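Local coordinates for mandelate racemase/muconate lactonizing enzyme family protein (PDB 3T9P), which belongs to the mandelate racemase/muconate lactonizing enzyme family of the enolase superfamily and is probably an isomerase or related enzyme of unestablished substrate, at residues R158-G171 and R184-L196. Sequence-based numbering, arbitrary orientation.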
# COMPACT_ATOMS: atom_id res chain seq x y z
N ARG A 158 -36.54 9.75 1.54
CA ARG A 158 -36.80 11.10 1.06
C ARG A 158 -37.98 11.71 1.86
O ARG A 158 -37.89 12.82 2.38
CB ARG A 158 -37.18 11.09 -0.44
CG ARG A 158 -37.67 12.52 -1.01
CD ARG A 158 -38.37 12.40 -2.37
NE ARG A 158 -39.60 11.62 -2.19
CZ ARG A 158 -40.23 10.89 -3.11
NH1 ARG A 158 -39.80 10.81 -4.36
NH2 ARG A 158 -41.32 10.22 -2.73
N ASP A 159 -39.07 10.96 1.98
CA ASP A 159 -40.25 11.47 2.65
C ASP A 159 -40.18 11.51 4.14
O ASP A 159 -40.67 12.46 4.71
CB ASP A 159 -41.52 10.75 2.17
CG ASP A 159 -41.79 11.00 0.69
OD1 ASP A 159 -41.31 12.06 0.15
OD2 ASP A 159 -42.39 10.11 0.06
N ASP A 160 -39.56 10.52 4.78
CA ASP A 160 -39.54 10.48 6.25
C ASP A 160 -38.32 11.10 6.88
O ASP A 160 -38.40 11.65 7.97
CB ASP A 160 -39.77 9.02 6.74
CG ASP A 160 -40.97 8.34 5.98
OD1 ASP A 160 -41.85 9.11 5.47
OD2 ASP A 160 -41.01 7.08 5.82
N LYS A 161 -37.19 11.08 6.16
CA LYS A 161 -35.97 11.68 6.73
C LYS A 161 -35.49 12.97 6.05
O LYS A 161 -34.56 13.63 6.57
CB LYS A 161 -34.85 10.63 6.87
CG LYS A 161 -35.34 9.32 7.54
CD LYS A 161 -35.64 9.49 9.01
CE LYS A 161 -34.39 9.84 9.71
NZ LYS A 161 -34.72 10.56 10.93
N GLY A 162 -36.16 13.38 4.97
CA GLY A 162 -35.84 14.68 4.32
C GLY A 162 -34.55 14.68 3.49
O GLY A 162 -34.05 15.77 3.12
N PHE A 163 -33.98 13.51 3.14
CA PHE A 163 -32.83 13.51 2.24
C PHE A 163 -33.18 14.15 0.89
O PHE A 163 -34.26 13.86 0.38
CB PHE A 163 -32.28 12.11 1.91
CG PHE A 163 -31.59 11.42 3.05
CD1 PHE A 163 -30.24 11.69 3.29
CD2 PHE A 163 -32.30 10.61 3.98
CE1 PHE A 163 -29.49 11.02 4.33
CE2 PHE A 163 -31.59 9.93 5.10
CZ PHE A 163 -30.21 10.19 5.31
N THR A 164 -32.27 14.94 0.26
CA THR A 164 -32.58 15.44 -1.06
C THR A 164 -31.46 15.10 -2.05
O THR A 164 -31.38 15.64 -3.15
CB THR A 164 -32.84 16.99 -1.11
OG1 THR A 164 -31.73 17.65 -0.51
CG2 THR A 164 -34.14 17.43 -0.32
N ALA A 165 -30.63 14.11 -1.69
CA ALA A 165 -29.61 13.65 -2.60
C ALA A 165 -29.46 12.13 -2.28
O ALA A 165 -29.58 11.75 -1.10
CB ALA A 165 -28.25 14.36 -2.31
N PHE A 166 -29.20 11.34 -3.32
CA PHE A 166 -29.16 9.85 -3.21
C PHE A 166 -28.12 9.27 -4.14
O PHE A 166 -28.02 9.69 -5.26
CB PHE A 166 -30.55 9.28 -3.66
CG PHE A 166 -31.64 9.61 -2.69
CD1 PHE A 166 -32.27 10.85 -2.77
CD2 PHE A 166 -32.03 8.68 -1.67
CE1 PHE A 166 -33.30 11.17 -1.85
CE2 PHE A 166 -33.06 9.00 -0.70
CZ PHE A 166 -33.66 10.29 -0.79
N LYS A 167 -27.37 8.24 -3.68
CA LYS A 167 -26.41 7.56 -4.52
C LYS A 167 -26.74 6.05 -4.49
O LYS A 167 -27.00 5.52 -3.44
CB LYS A 167 -25.00 7.71 -3.93
CG LYS A 167 -23.94 7.04 -4.93
CD LYS A 167 -22.52 7.51 -4.48
CE LYS A 167 -21.91 6.54 -3.47
NZ LYS A 167 -20.54 7.08 -3.14
N TRP A 168 -26.73 5.46 -5.67
CA TRP A 168 -26.85 4.02 -5.86
C TRP A 168 -25.79 3.48 -6.84
O TRP A 168 -24.85 4.20 -7.24
CB TRP A 168 -28.33 3.71 -6.33
CG TRP A 168 -28.83 4.24 -7.61
CD1 TRP A 168 -29.02 3.50 -8.77
CD2 TRP A 168 -29.24 5.60 -7.93
NE1 TRP A 168 -29.61 4.30 -9.73
CE2 TRP A 168 -29.75 5.58 -9.23
CE3 TRP A 168 -29.35 6.80 -7.18
CZ2 TRP A 168 -30.22 6.74 -9.87
CZ3 TRP A 168 -29.85 7.94 -7.77
CH2 TRP A 168 -30.37 7.88 -9.12
N ARG A 169 -25.90 2.17 -7.14
CA ARG A 169 -24.82 1.47 -7.84
C ARG A 169 -25.18 1.09 -9.23
O ARG A 169 -26.33 0.68 -9.49
CB ARG A 169 -24.40 0.17 -7.14
CG ARG A 169 -24.06 0.35 -5.63
CD ARG A 169 -22.78 1.11 -5.39
NE ARG A 169 -22.82 1.83 -4.12
CZ ARG A 169 -21.81 2.49 -3.59
NH1 ARG A 169 -22.01 3.20 -2.47
NH2 ARG A 169 -20.59 2.47 -4.17
N VAL A 170 -24.18 1.19 -10.10
CA VAL A 170 -24.26 0.65 -11.44
C VAL A 170 -23.08 -0.32 -11.67
O VAL A 170 -22.14 -0.35 -10.87
CB VAL A 170 -24.29 1.77 -12.55
CG1 VAL A 170 -25.49 2.65 -12.35
CG2 VAL A 170 -22.97 2.66 -12.44
N GLY A 171 -23.21 -1.10 -12.74
CA GLY A 171 -22.20 -2.05 -13.17
C GLY A 171 -22.09 -3.07 -12.02
O GLY A 171 -23.02 -3.23 -11.23
N ARG A 184 -29.30 -4.77 -15.60
CA ARG A 184 -29.54 -4.07 -14.34
C ARG A 184 -29.34 -2.58 -14.41
O ARG A 184 -30.16 -1.88 -14.01
CB ARG A 184 -28.77 -4.64 -13.17
CG ARG A 184 -29.13 -3.96 -11.89
CD ARG A 184 -28.33 -4.35 -10.75
NE ARG A 184 -28.81 -3.83 -9.50
CZ ARG A 184 -28.43 -2.70 -8.97
NH1 ARG A 184 -27.56 -1.95 -9.59
NH2 ARG A 184 -28.93 -2.34 -7.83
N THR A 185 -28.27 -2.17 -15.03
CA THR A 185 -27.91 -0.77 -15.13
C THR A 185 -28.94 0.02 -15.95
O THR A 185 -29.38 1.08 -15.60
CB THR A 185 -26.45 -0.64 -15.62
OG1 THR A 185 -25.57 -1.15 -14.61
CG2 THR A 185 -26.10 0.76 -15.88
N GLU A 186 -29.33 -0.60 -17.04
CA GLU A 186 -30.35 -0.03 -17.97
C GLU A 186 -31.65 0.24 -17.27
O GLU A 186 -32.28 1.26 -17.55
CB GLU A 186 -30.55 -0.91 -19.24
CG GLU A 186 -29.40 -0.78 -20.19
CD GLU A 186 -28.17 -1.69 -19.85
OE1 GLU A 186 -28.25 -2.56 -18.94
OE2 GLU A 186 -27.15 -1.55 -20.55
N ALA A 187 -32.00 -0.58 -16.30
CA ALA A 187 -33.17 -0.40 -15.50
C ALA A 187 -33.03 0.49 -14.26
O ALA A 187 -34.02 1.30 -13.97
CB ALA A 187 -33.76 -1.73 -15.09
N VAL A 188 -31.89 0.34 -13.55
CA VAL A 188 -31.77 0.92 -12.20
C VAL A 188 -31.67 2.47 -12.37
O VAL A 188 -32.11 3.22 -11.51
CB VAL A 188 -30.54 0.33 -11.39
CG1 VAL A 188 -29.22 0.99 -11.84
CG2 VAL A 188 -30.70 0.53 -9.97
N VAL A 189 -31.15 2.92 -13.50
CA VAL A 189 -30.80 4.33 -13.66
C VAL A 189 -32.14 5.12 -13.80
O VAL A 189 -32.48 5.96 -12.91
CB VAL A 189 -29.83 4.55 -14.84
CG1 VAL A 189 -29.74 6.07 -15.25
CG2 VAL A 189 -28.41 3.99 -14.57
N PRO A 190 -32.96 4.75 -14.84
CA PRO A 190 -34.28 5.49 -14.97
C PRO A 190 -35.28 5.13 -13.89
O PRO A 190 -35.99 6.01 -13.37
CB PRO A 190 -34.78 5.13 -16.43
CG PRO A 190 -34.17 3.77 -16.77
CD PRO A 190 -32.66 3.98 -16.06
N THR A 191 -35.28 3.89 -13.43
CA THR A 191 -36.26 3.58 -12.38
C THR A 191 -36.11 4.35 -11.09
O THR A 191 -37.12 4.75 -10.49
CB THR A 191 -36.25 1.98 -12.09
OG1 THR A 191 -36.51 1.32 -13.31
CG2 THR A 191 -37.21 1.57 -11.03
N VAL A 192 -34.90 4.42 -10.55
CA VAL A 192 -34.69 5.11 -9.27
C VAL A 192 -34.87 6.65 -9.49
O VAL A 192 -35.54 7.34 -8.70
CB VAL A 192 -33.27 4.75 -8.69
CG1 VAL A 192 -32.97 5.56 -7.43
CG2 VAL A 192 -33.26 3.28 -8.33
N SER A 193 -34.33 7.13 -10.59
CA SER A 193 -34.39 8.55 -10.89
C SER A 193 -35.86 9.05 -11.05
O SER A 193 -36.23 10.08 -10.43
CB SER A 193 -33.63 8.82 -12.19
OG SER A 193 -33.77 10.20 -12.53
N ARG A 194 -36.69 8.32 -11.83
CA ARG A 194 -38.10 8.75 -11.96
C ARG A 194 -38.81 8.57 -10.65
O ARG A 194 -39.60 9.41 -10.33
CB ARG A 194 -38.82 8.07 -13.15
CG ARG A 194 -38.13 8.27 -14.59
CD ARG A 194 -38.76 7.37 -15.71
NE ARG A 194 -40.09 7.90 -16.05
CZ ARG A 194 -41.25 7.53 -15.48
NH1 ARG A 194 -41.29 6.57 -14.57
NH2 ARG A 194 -42.40 8.11 -15.85
N ALA A 195 -38.55 7.53 -9.84
CA ALA A 195 -39.25 7.44 -8.54
C ALA A 195 -38.88 8.65 -7.68
O ALA A 195 -39.73 9.19 -7.01
CB ALA A 195 -38.92 6.14 -7.77
N LEU A 196 -37.58 9.06 -7.70
CA LEU A 196 -37.12 10.08 -6.72
C LEU A 196 -37.72 11.42 -7.14
O LEU A 196 -38.06 12.24 -6.27
CB LEU A 196 -35.60 10.20 -6.73
CG LEU A 196 -34.82 9.15 -5.94
CD1 LEU A 196 -33.31 9.39 -6.16
CD2 LEU A 196 -35.19 9.25 -4.43
O HOH W 1 -28.02 0.15 -6.32
O HOH W 2 -25.72 -2.70 -11.44
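Arg158 NH1 reaches the last turn of helix 184-196, donating to Leu196 O at 3.0 Å and weakly to Ala195 O, both near the guanidinium plane, while NE and NH2 grip the Asp159 carboxylate side-on. Leu196 then turns to Phe166, laying CD2 over the centre of one ring face, 3.8 Å from the centroid. Trp168 carries the middle: Val192 CG1, placed anti to its backbone N (chi1 174°), stands almost on the normal of the six-membered ring, 3.6 Å from its centroid. Val188 CG2 meets Trp168 CD1, and NE1 makes a weak bond to Val188 O. A leucine in place of Trp168 would probably open a gap beside Val192 and leave Val188 O without this donor. Arg169 O accepts from Arg184 NH1 at 2.9 Å, the donor standing above the carbonyl plane; a water links Arg169 N to Arg184 NH2. Val170 CG1 touches Val189 CG2, and Gly171 N gives a nearly straight bond (169°) to Thr185 OG1. Strand and helix run antiparallel, axes 9.6 Å apart, as in a beta-alpha-beta crossover of the enolase-type barrel: strand 165-169 lies between parallel strands 132-139 and 201-205, and Phe154 of helix 147-161 packs against both Trp168 and Val192.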